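Local coordinates for protein inositol dehydrogenase (Lactobacillus casei, PDB 4MKX) that probably oxidises scyllo-inositol using NAD as the cofactor, as a member of the Gfo/Idh/MocA family of dehydrogenases, at residues Gln152-Gln156 and Gly157-Asp161; Thr284-Glu288 and Glu289-Arg293; Gln95-Glu98 and Ser99-Ala103. One frame throughout, in Å; residues are numbered along the deposited sequence.

Contact 1 of 3, residues Gln152-Gln156 and Gly157-Asp161; sequences QLVDQ and GKIGD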
ATOM      1  N   GLN A 152      -3.003 -17.225  14.142  0.90 14.61           N
ATOM      2  CA  GLN A 152      -2.430 -18.438  13.583  0.90 16.68           C
ATOM      3  C   GLN A 152      -0.922 -18.291  13.382  0.90 18.08           C
ATOM      4  O   GLN A 152      -0.156 -19.170  13.770  0.90 20.08           O
ATOM      5  CB  GLN A 152      -3.118 -18.738  12.265  0.90 21.87           C
ATOM      6  CG  GLN A 152      -2.693 -20.000  11.579  0.90 29.83           C
ATOM      7  CD  GLN A 152      -3.662 -20.363  10.479  0.90 40.37           C
ATOM      8  OE1 GLN A 152      -4.747 -19.780  10.381  0.90 42.11           O
ATOM      9  NE2 GLN A 152      -3.285 -21.323   9.644  0.90 43.92           N
ATOM     10  N   LEU A 153      -0.494 -17.178  12.791  1.00 16.36           N
ATOM     11  CA  LEU A 153       0.937 -16.913  12.642  1.00 16.07           C
ATOM     12  C   LEU A 153       1.649 -16.898  13.991  1.00 16.83           C
ATOM     13  O   LEU A 153       2.736 -17.459  14.138  1.00 18.72           O
ATOM     14  CB  LEU A 153       1.179 -15.581  11.921  1.00 13.51           C
ATOM     15  CG  LEU A 153       0.722 -15.533  10.468  1.00 17.54           C
ATOM     16  CD1 LEU A 153       1.038 -14.169   9.883  1.00 17.51           C
ATOM     17  CD2 LEU A 153       1.418 -16.625   9.703  1.00 24.07           C
ATOM     18  N   VAL A 154       1.042 -16.246  14.975  1.00 14.87           N
ATOM     19  CA  VAL A 154       1.621 -16.175  16.307  1.00 14.20           C
ATOM     20  C   VAL A 154       1.726 -17.565  16.943  1.00 18.70           C
ATOM     21  O   VAL A 154       2.759 -17.908  17.517  1.00 20.77           O
ATOM     22  CB  VAL A 154       0.825 -15.215  17.217  1.00 15.39           C
ATOM     23  CG1 VAL A 154       1.220 -15.381  18.674  1.00 20.41           C
ATOM     24  CG2 VAL A 154       1.024 -13.768  16.773  1.00 14.96           C
ATOM     25  N   ASP A 155       0.666 -18.359  16.826  1.00 17.75           N
ATOM     26  CA  ASP A 155       0.638 -19.697  17.426  1.00 19.98           C
ATOM     27  C   ASP A 155       1.664 -20.631  16.792  1.00 23.34           C
ATOM     28  O   ASP A 155       2.200 -21.525  17.454  1.00 23.23           O
ATOM     29  CB  ASP A 155      -0.758 -20.312  17.303  1.00 20.81           C
ATOM     30  CG  ASP A 155      -1.752 -19.709  18.275  1.00 22.51           C
ATOM     31  OD1 ASP A 155      -1.320 -19.023  19.223  1.00 25.72           O
ATOM     32  OD2 ASP A 155      -2.969 -19.935  18.086  1.00 29.10           O
ATOM     33  N   GLN A 156       1.921 -20.422  15.508  1.00 19.58           N
ATOM     34  CA  GLN A 156       2.892 -21.218  14.768  1.00 21.28           C
ATOM     35  C   GLN A 156       4.332 -20.801  15.069  1.00 23.52           C
ATOM     36  O   GLN A 156       5.267 -21.435  14.585  1.00 22.94           O
ATOM     37  CB  GLN A 156       2.630 -21.131  13.264  1.00 22.30           C
ATOM     38  CG  GLN A 156       1.386 -21.885  12.822  1.00 27.49           C
ATOM     39  CD  GLN A 156       1.017 -21.615  11.373  1.00 30.21           C
ATOM     40  OE1 GLN A 156       1.662 -20.813  10.691  1.00 35.38           O
ATOM     41  NE2 GLN A 156      -0.031 -22.278  10.898  1.00 40.19           N
ATOM     42  N   GLY A 157       4.504 -19.734  15.848  1.00 18.21           N
ATOM     43  CA  GLY A 157       5.821 -19.279  16.273  1.00 21.14           C
ATOM     44  C   GLY A 157       6.507 -18.351  15.282  1.00 22.39           C
ATOM     45  O   GLY A 157       7.701 -18.071  15.400  1.00 22.38           O
ATOM     46  N   LYS A 158       5.744 -17.845  14.318  0.95 19.39           N
ATOM     47  CA  LYS A 158       6.311 -17.085  13.205  0.95 19.65           C
ATOM     48  C   LYS A 158       6.860 -15.703  13.545  0.95 18.48           C
ATOM     49  O   LYS A 158       7.663 -15.169  12.794  0.95 16.77           O
ATOM     50  CB  LYS A 158       5.293 -16.964  12.070  0.95 21.38           C
ATOM     51  CG  LYS A 158       5.009 -18.275  11.350  0.95 27.15           C
ATOM     52  CD  LYS A 158       5.577 -18.263   9.943  0.95 36.13           C
ATOM     53  CE  LYS A 158       5.288 -19.578   9.223  0.95 36.60           C
ATOM     54  NZ  LYS A 158       3.838 -19.926   9.272  0.95 40.28           N
ATOM     55  N   ILE A 159       6.433 -15.104  14.653  1.00 17.95           N
ATOM     56  CA  ILE A 159       7.052 -13.848  15.052  1.00 18.81           C
ATOM     57  C   ILE A 159       7.749 -13.965  16.395  1.00 13.97           C
ATOM     58  O   ILE A 159       8.188 -12.966  16.958  1.00 15.79           O
ATOM     59  CB  ILE A 159       6.082 -12.646  15.069  1.00 22.70           C
ATOM     60  CG1 ILE A 159       5.037 -12.816  16.163  1.00 20.65           C
ATOM     61  CG2 ILE A 159       5.443 -12.430  13.695  1.00 21.66           C
ATOM     62  CD1 ILE A 159       4.389 -11.514  16.549  1.00 21.25           C
ATOM     63  N   GLY A 160       7.857 -15.192  16.898  1.00 15.33           N
ATOM     64  CA  GLY A 160       8.574 -15.429  18.142  1.00 15.93           C
ATOM     65  C   GLY A 160       7.712 -15.035  19.320  1.00 18.91           C
ATOM     66  O   GLY A 160       6.485 -15.020  19.216  1.00 16.69           O
ATOM     67  N   ASP A 161       8.343 -14.711  20.442  1.00 16.67           N
ATOM     68  CA  ASP A 161       7.582 -14.265  21.601  1.00 16.75           C
ATOM     69  C   ASP A 161       7.188 -12.807  21.387  1.00 16.08           C
ATOM     70  O   ASP A 161       7.908 -12.042  20.742  1.00 17.54           O
ATOM     71  CB  ASP A 161       8.405 -14.430  22.883  1.00 17.68           C
ATOM     72  CG  ASP A 161       7.621 -14.056  24.132  1.00 24.44           C
ATOM     73  OD1 ASP A 161       6.379 -14.216  24.159  1.00 25.57           O
ATOM     74  OD2 ASP A 161       8.253 -13.597  25.098  1.00 29.23           O
TER
HETATM   75  O   HOH W   1       5.088 -16.250  17.063  1.00 17.64           O

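Contact 2 of 3, residues Thr284-Glu288 and Glu289-Arg293; sequences TVMNE and EGIIR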
ATOM      1  N   THR A 284      -8.776   0.914  -5.514  1.00  8.52           N
ATOM      2  CA  THR A 284      -7.914   2.070  -5.390  1.00 10.50           C
ATOM      3  C   THR A 284      -8.377   3.100  -6.410  1.00  9.61           C
ATOM      4  O   THR A 284      -8.658   2.760  -7.553  1.00 10.14           O
ATOM      5  CB  THR A 284      -6.455   1.683  -5.697  1.00 10.27           C
ATOM      6  OG1 THR A 284      -6.015   0.698  -4.753  1.00 15.05           O
ATOM      7  CG2 THR A 284      -5.547   2.903  -5.576  1.00 12.42           C
ATOM      8  N   VAL A 285      -8.472   4.356  -5.980  1.00  8.44           N
ATOM      9  CA  VAL A 285      -8.906   5.450  -6.844  1.00 10.26           C
ATOM     10  C   VAL A 285      -7.746   6.407  -7.044  1.00  9.41           C
ATOM     11  O   VAL A 285      -7.005   6.707  -6.111  1.00  9.45           O
ATOM     12  CB  VAL A 285     -10.082   6.204  -6.197  1.00 12.10           C
ATOM     13  CG1 VAL A 285     -10.543   7.361  -7.094  1.00 13.86           C
ATOM     14  CG2 VAL A 285     -11.244   5.257  -5.937  1.00 14.63           C
ATOM     15  N   MET A 286      -7.556   6.873  -8.271  1.00 10.41           N
ATOM     16  CA  MET A 286      -6.509   7.838  -8.544  1.00 11.30           C
ATOM     17  C   MET A 286      -7.122   9.034  -9.243  1.00 14.03           C
ATOM     18  O   MET A 286      -7.633   8.905 -10.345  1.00 14.26           O
ATOM     19  CB  MET A 286      -5.430   7.215  -9.430  1.00 12.50           C
ATOM     20  CG  MET A 286      -4.960   5.851  -8.916  1.00 18.11           C
ATOM     21  SD  MET A 286      -3.700   5.111  -9.973  1.00 32.26           S
ATOM     22  CE  MET A 286      -4.095   3.391  -9.703  1.00 21.85           C
ATOM     23  N   ASN A 287      -7.077  10.194  -8.600  1.00 13.91           N
ATOM     24  CA  ASN A 287      -7.579  11.413  -9.230  1.00 17.98           C
ATOM     25  C   ASN A 287      -6.705  12.577  -8.812  1.00 18.02           C
ATOM     26  O   ASN A 287      -5.559  12.370  -8.394  1.00 16.91           O
ATOM     27  CB  ASN A 287      -9.059  11.650  -8.891  1.00 19.65           C
ATOM     28  CG  ASN A 287      -9.313  11.727  -7.396  1.00 19.83           C
ATOM     29  OD1 ASN A 287      -8.403  12.016  -6.610  1.00 19.56           O
ATOM     30  ND2 ASN A 287     -10.560  11.477  -6.989  1.00 20.93           N
ATOM     31  N   GLU A 288      -7.225  13.796  -8.909  0.71 16.69           N
ATOM     32  CA  GLU A 288      -6.415  14.978  -8.609  0.71 18.05           C
ATOM     33  C   GLU A 288      -5.937  15.034  -7.159  0.71 17.66           C
ATOM     34  O   GLU A 288      -4.966  15.720  -6.847  0.71 19.64           O
ATOM     35  CB  GLU A 288      -7.148  16.272  -8.995  0.71 19.12           C
ATOM     36  CG  GLU A 288      -8.581  16.375  -8.509  0.71 26.57           C
ATOM     37  CD  GLU A 288      -9.530  15.487  -9.293  0.71 27.91           C
ATOM     38  OE1 GLU A 288     -10.647  15.236  -8.797  0.71 34.29           O
ATOM     39  OE2 GLU A 288      -9.152  15.034 -10.399  0.71 30.51           O
ATOM     40  N   GLU A 289      -6.601  14.300  -6.275  0.77 18.48           N
ATOM     41  CA  GLU A 289      -6.179  14.279  -4.879  0.77 20.00           C
ATOM     42  C   GLU A 289      -4.980  13.364  -4.598  0.77 20.74           C
ATOM     43  O   GLU A 289      -4.348  13.486  -3.553  0.77 22.07           O
ATOM     44  CB  GLU A 289      -7.353  13.942  -3.959  0.77 23.15           C
ATOM     45  CG  GLU A 289      -7.866  15.145  -3.174  0.77 30.93           C
ATOM     46  CD  GLU A 289      -9.376  15.198  -3.123  0.77 38.41           C
ATOM     47  OE1 GLU A 289      -9.979  14.362  -2.417  0.77 38.05           O
ATOM     48  OE2 GLU A 289      -9.962  16.067  -3.803  0.77 41.59           O
ATOM     49  N   GLY A 290      -4.664  12.465  -5.528  1.00 18.80           N
ATOM     50  CA  GLY A 290      -3.550  11.535  -5.350  1.00 14.67           C
ATOM     51  C   GLY A 290      -4.052  10.101  -5.471  1.00 12.66           C
ATOM     52  O   GLY A 290      -4.994   9.839  -6.209  1.00 15.17           O
ATOM     53  N   ILE A 291      -3.432   9.179  -4.735  1.00  8.25           N
ATOM     54  CA  ILE A 291      -3.884   7.786  -4.722  1.00  8.58           C
ATOM     55  C   ILE A 291      -4.750   7.603  -3.475  1.00  9.12           C
ATOM     56  O   ILE A 291      -4.269   7.805  -2.363  1.00  9.45           O
ATOM     57  CB  ILE A 291      -2.683   6.811  -4.639  1.00 12.32           C
ATOM     58  CG1 ILE A 291      -1.624   7.144  -5.697  1.00 13.87           C
ATOM     59  CG2 ILE A 291      -3.151   5.375  -4.767  1.00 11.97           C
ATOM     60  CD1 ILE A 291      -2.137   7.117  -7.125  1.00 18.93           C
ATOM     61  N   ILE A 292      -6.007   7.198  -3.657  1.00  7.24           N
ATOM     62  CA  ILE A 292      -6.964   7.097  -2.549  1.00 10.29           C
ATOM     63  C   ILE A 292      -7.443   5.662  -2.325  1.00 10.18           C
ATOM     64  O   ILE A 292      -7.876   5.007  -3.271  1.00 10.31           O
ATOM     65  CB  ILE A 292      -8.206   7.972  -2.844  1.00 12.12           C
ATOM     66  CG1 ILE A 292      -7.778   9.429  -3.034  1.00 17.73           C
ATOM     67  CG2 ILE A 292      -9.238   7.869  -1.708  1.00 15.71           C
ATOM     68  CD1 ILE A 292      -8.755  10.238  -3.862  1.00 24.97           C
ATOM     69  N   ARG A 293      -7.377   5.191  -1.076  1.00  8.51           N
ATOM     70  CA  ARG A 293      -8.055   3.954  -0.657  1.00 11.86           C
ATOM     71  C   ARG A 293      -9.246   4.318   0.216  1.00  8.63           C
ATOM     72  O   ARG A 293      -9.085   4.907   1.280  1.00 10.81           O
ATOM     73  CB  ARG A 293      -7.122   3.032   0.149  1.00 14.50           C
ATOM     74  CG  ARG A 293      -6.150   2.184  -0.675  1.00 22.57           C
ATOM     75  CD  ARG A 293      -6.875   1.253  -1.670  1.00 21.06           C
ATOM     76  NE  ARG A 293      -7.477   0.024  -1.130  1.00 21.89           N
ATOM     77  CZ  ARG A 293      -6.823  -1.126  -0.959  1.00 20.70           C
ATOM     78  NH1 ARG A 293      -5.521  -1.203  -1.232  1.00 18.97           N
ATOM     79  NH2 ARG A 293      -7.452  -2.199  -0.508  1.00 19.70           N
TER
HETATM   80  O   HOH W   2      -3.816   0.559  -3.129  1.00 26.58           O

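Contact 3 of 3, residues Gln95-Glu98 and Ser99-Ala103; sequences QQIE and SALNA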
ATOM      1  N   GLN A  95     -27.757  -9.354  35.728  1.00 15.51           N
ATOM      2  CA  GLN A  95     -29.033  -9.848  36.255  1.00 16.87           C
ATOM      3  C   GLN A  95     -29.770 -10.678  35.206  1.00 16.80           C
ATOM      4  O   GLN A  95     -30.444 -11.662  35.541  1.00 18.25           O
ATOM      5  CB  GLN A  95     -29.907  -8.709  36.793  1.00 20.61           C
ATOM      6  CG  GLN A  95     -30.466  -7.752  35.745  1.00 24.17           C
ATOM      7  CD  GLN A  95     -31.555  -6.849  36.308  0.30 25.11           C
ATOM      8  OE1 GLN A  95     -31.634  -6.631  37.518  0.14 26.02           O
ATOM      9  NE2 GLN A  95     -32.404  -6.325  35.431  0.63 28.10           N
ATOM     10  N   GLN A  96     -29.610 -10.309  33.935  1.00 15.87           N
ATOM     11  CA  GLN A  96     -30.251 -11.057  32.853  1.00 15.89           C
ATOM     12  C   GLN A  96     -29.534 -12.380  32.568  1.00 15.30           C
ATOM     13  O   GLN A  96     -30.185 -13.400  32.298  1.00 15.86           O
ATOM     14  CB  GLN A  96     -30.408 -10.184  31.603  1.00 15.29           C
ATOM     15  CG  GLN A  96     -31.400  -9.031  31.805  1.00 16.66           C
ATOM     16  CD  GLN A  96     -31.425  -8.043  30.666  1.00 18.31           C
ATOM     17  OE1 GLN A  96     -30.566  -8.073  29.783  1.00 17.80           O
ATOM     18  NE2 GLN A  96     -32.408  -7.150  30.679  1.00 18.84           N
ATOM     19  N   ILE A  97     -28.206 -12.372  32.639  1.00 15.12           N
ATOM     20  CA  ILE A  97     -27.422 -13.603  32.568  1.00 10.49           C
ATOM     21  C   ILE A  97     -27.867 -14.607  33.654  1.00 17.80           C
ATOM     22  O   ILE A  97     -28.129 -15.770  33.360  1.00 18.02           O
ATOM     23  CB  ILE A  97     -25.913 -13.321  32.706  1.00 15.08           C
ATOM     24  CG1 ILE A  97     -25.364 -12.669  31.439  1.00 11.84           C
ATOM     25  CG2 ILE A  97     -25.144 -14.603  32.942  1.00 14.06           C
ATOM     26  CD1 ILE A  97     -23.970 -12.071  31.667  1.00 14.39           C
ATOM     27  N   GLU A  98     -27.932 -14.158  34.904  1.00 16.96           N
ATOM     28  CA  GLU A  98     -28.328 -15.033  36.007  1.00 16.87           C
ATOM     29  C   GLU A  98     -29.728 -15.605  35.826  1.00 18.75           C
ATOM     30  O   GLU A  98     -29.947 -16.803  36.012  1.00 19.60           O
ATOM     31  CB  GLU A  98     -28.215 -14.297  37.348  1.00 15.23           C
ATOM     32  CG  GLU A  98     -26.771 -14.056  37.778  1.00 17.78           C
ATOM     33  CD  GLU A  98     -26.664 -13.344  39.107  1.00 19.55           C
ATOM     34  OE1 GLU A  98     -27.669 -13.300  39.848  1.00 23.12           O
ATOM     35  OE2 GLU A  98     -25.573 -12.831  39.412  1.00 19.96           O
ATOM     36  N   SER A  99     -30.674 -14.743  35.470  1.00 14.87           N
ATOM     37  CA  SER A  99     -32.048 -15.174  35.265  1.00 16.79           C
ATOM     38  C   SER A  99     -32.170 -16.195  34.142  1.00 21.02           C
ATOM     39  O   SER A  99     -32.894 -17.188  34.267  1.00 19.99           O
ATOM     40  CB  SER A  99     -32.928 -13.977  34.951  1.00 18.07           C
ATOM     41  OG  SER A  99     -34.170 -14.407  34.433  0.46 21.52           O
ATOM     42  N   ALA A 100     -31.468 -15.954  33.038  1.00 17.83           N
ATOM     43  CA  ALA A 100     -31.550 -16.872  31.912  1.00 16.19           C
ATOM     44  C   ALA A 100     -30.990 -18.241  32.274  1.00 17.74           C
ATOM     45  O   ALA A 100     -31.570 -19.267  31.924  1.00 18.42           O
ATOM     46  CB  ALA A 100     -30.816 -16.305  30.702  1.00 15.75           C
ATOM     47  N   LEU A 101     -29.870 -18.257  32.991  1.00 16.01           N
ATOM     48  CA  LEU A 101     -29.238 -19.511  33.374  1.00 16.24           C
ATOM     49  C   LEU A 101     -30.117 -20.267  34.367  1.00 19.68           C
ATOM     50  O   LEU A 101     -30.251 -21.490  34.281  1.00 21.28           O
ATOM     51  CB  LEU A 101     -27.848 -19.268  33.968  1.00 18.28           C
ATOM     52  CG  LEU A 101     -26.783 -18.840  32.964  1.00 18.19           C
ATOM     53  CD1 LEU A 101     -25.458 -18.588  33.692  1.00 19.05           C
ATOM     54  CD2 LEU A 101     -26.599 -19.895  31.896  1.00 20.33           C
ATOM     55  N   ASN A 102     -30.719 -19.532  35.295  1.00 19.27           N
ATOM     56  CA  ASN A 102     -31.602 -20.145  36.290  1.00 21.12           C
ATOM     57  C   ASN A 102     -32.851 -20.766  35.660  1.00 25.20           C
ATOM     58  O   ASN A 102     -33.430 -21.708  36.202  1.00 23.36           O
ATOM     59  CB  ASN A 102     -31.974 -19.124  37.374  1.00 22.70           C
ATOM     60  CG  ASN A 102     -30.837 -18.876  38.362  1.00 28.98           C
ATOM     61  OD1 ASN A 102     -30.082 -19.792  38.701  1.00 32.45           O
ATOM     62  ND2 ASN A 102     -30.712 -17.635  38.830  1.00 26.83           N
ATOM     63  N   ALA A 103     -33.259 -20.243  34.509  1.00 20.90           N
ATOM     64  CA  ALA A 103     -34.404 -20.784  33.793  1.00 19.93           C
ATOM     65  C   ALA A 103     -33.980 -21.797  32.741  1.00 20.99           C
ATOM     66  O   ALA A 103     -34.783 -22.201  31.897  1.00 24.35           O
ATOM     67  CB  ALA A 103     -35.203 -19.683  33.175  1.00 19.44           C
TER

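Contact 1 of 3, residues Gln152-Gln156 and Gly157-Asp161
Lys158 carries its ammonium back alongside the end of the helix, where NZ gives a short hydrogen bond of 2.7 Å to the amide oxygen OE1 of Gln156, the nitrogen tilted 23° from the plane of the amide. The two side chains run alongside each other and point the same way: Gln156 is extended beyond CG, whereas Lys158, long and flexible enough to reach back from the loop, bends at its second torsion (chi2 -110°) and again at its last, which turns NZ onto the oxygen. Methyl CD2 of Leu153 lies 4.1 Å from Lys158 NZ. A separate apolar touch joins CG2 of Val154 to CD1 of Ile159 at 4.1 Å, two branched chains that offer methyls to each other at a slant.

Behind these side chains stands the Schellman motif that ends the helix. Lys158 N bonds to Leu153 O at 3.0 Å, and Gly157 N bonds to Val154 O, also at 3.0 Å, from well above the carbonyl plane. Glycine suits position 157 because at its positive phi (86°) a beta carbon would run into Gln156 O. A type I turn from Gly157 to Gly160 follows, and a water bridges the helix end and the loop, giving hydrogens to Val154 O (2.9 Å) and Gly160 O (2.8 Å) while accepting one from Ile159 N (3.0 Å).

Val154 O is thus gripped by an amide and a water, and Leu153 O by an amide; the lysine ammonium is held on the helix flank by the glutamine oxygen, where its charge would probably polarise that amide.

Contact 2 of 3, residues Thr284-Glu288 and Glu289-Arg293
Val285 and Ile292 face each other as an antiparallel hydrogen-bonded pair, with Val285 N 2.8 Å from Ile292 O and Ile292 N 2.7 Å from Val285 O, both bonds nearly straight. Nearer the bend, Asn287 and Gly290 bond in both directions, and Gly290 N to Asn287 O (3.0 Å) closes a type I turn over Glu288 and Glu289, polar residues suited to an exposed tip, although Glu289 comes near its counterpart in the fourth subunit. Gly290 adopts phi 123°, where a side chain would be jammed against the preceding carbonyl.

The main polar side-chain bond is that from Glu289 N to OD1 of Asn287 (2.9 Å), an Asx turn. It is possible because Asn287 CG sits between its own backbone N and carbonyl carbon (chi1 57°), bringing OD1 to Glu289 N, which approaches from above the amide plane. At the other end a water links Thr284 OG1 (2.7 Å) to Arg293 NH1 (3.1 Å); Arg293 NH2 bonds to Asn281 O, and NH1 makes a salt bridge with Glu279 of the second subunit.

Apolar contacts fill the sides. Terminal methyl CD1 of Ile291 lies beside the Met286 chain, nearest CG at 3.6 Å, and Ile291 meets Thr284 methyl to methyl, CG2 to CG2 at 3.5 Å.

All this makes a two-residue beta hairpin whose strands both pair with neighbours, Thr284-Met286 with the second subunit and Ile291-Arg293 with the fourth, in an intersubunit sheet of the tetramer.

Contact 3 of 3, residues Gln95-Glu98 and Ser99-Ala103
Ser99 opens the second half of this helical stretch by donating its backbone N-H, with N 3.1 Å from Gln95 O. Its hydroxyl, carried anti to the backbone N (chi1 166°), bonds to Asp73 of helix 72-78, a short polar link between helices. Ala100 comes next, its N 3.0 Å from Gln96 O; its methyl is small enough to fit between the helix and Val107 of strand 106-109.

Leu101 continues the series, N to Ile97 O at 3.1 Å, and is also joined to Ile97 through its side chain: CD1 lies 4.1 Å from CG2 of Ile97, the two chains side by side and pointing the same way. Both rest on Val107, forming a greasy ridge that suits a helix face turned to the sheet. Asn102 N reaches Glu98 O at 2.9 Å, the last bond across the two halves, while the carboxylate of Glu98 is engaged by Thr123 and His122 of helix 117-128. Ala103 then leaves helical geometry, though its N still bonds to Ser99 O at 3.1 Å.

Here a regular amphipathic helix serves as the crossover of a beta-alpha-beta unit, connecting parallel strands 83-86 and 106-109 of the NAD-binding Rossmann fold and packing on one face of the sheet.

From the N terminus the chain first meets contact 3, on the helix that joins strand 83-86 to strand 106-109 within the Rossmann domain. Contact 1 follows, where helix 145-155 ends and the chain turns into strand 162-172 of the mixed sheet. Contact 2 comes last as a hairpin, its centre about 33 Å from the centre of the chain. Each closes only a local turn, so the three stand in series and none nests in or crosses another. Contacts 1 and 2 lie with nearest atoms about 18 Å apart, yet across the tetramer Leu153 of contact 1 packs on Val285 of contact 2 in the second subunit; contact 3 touches no other chain.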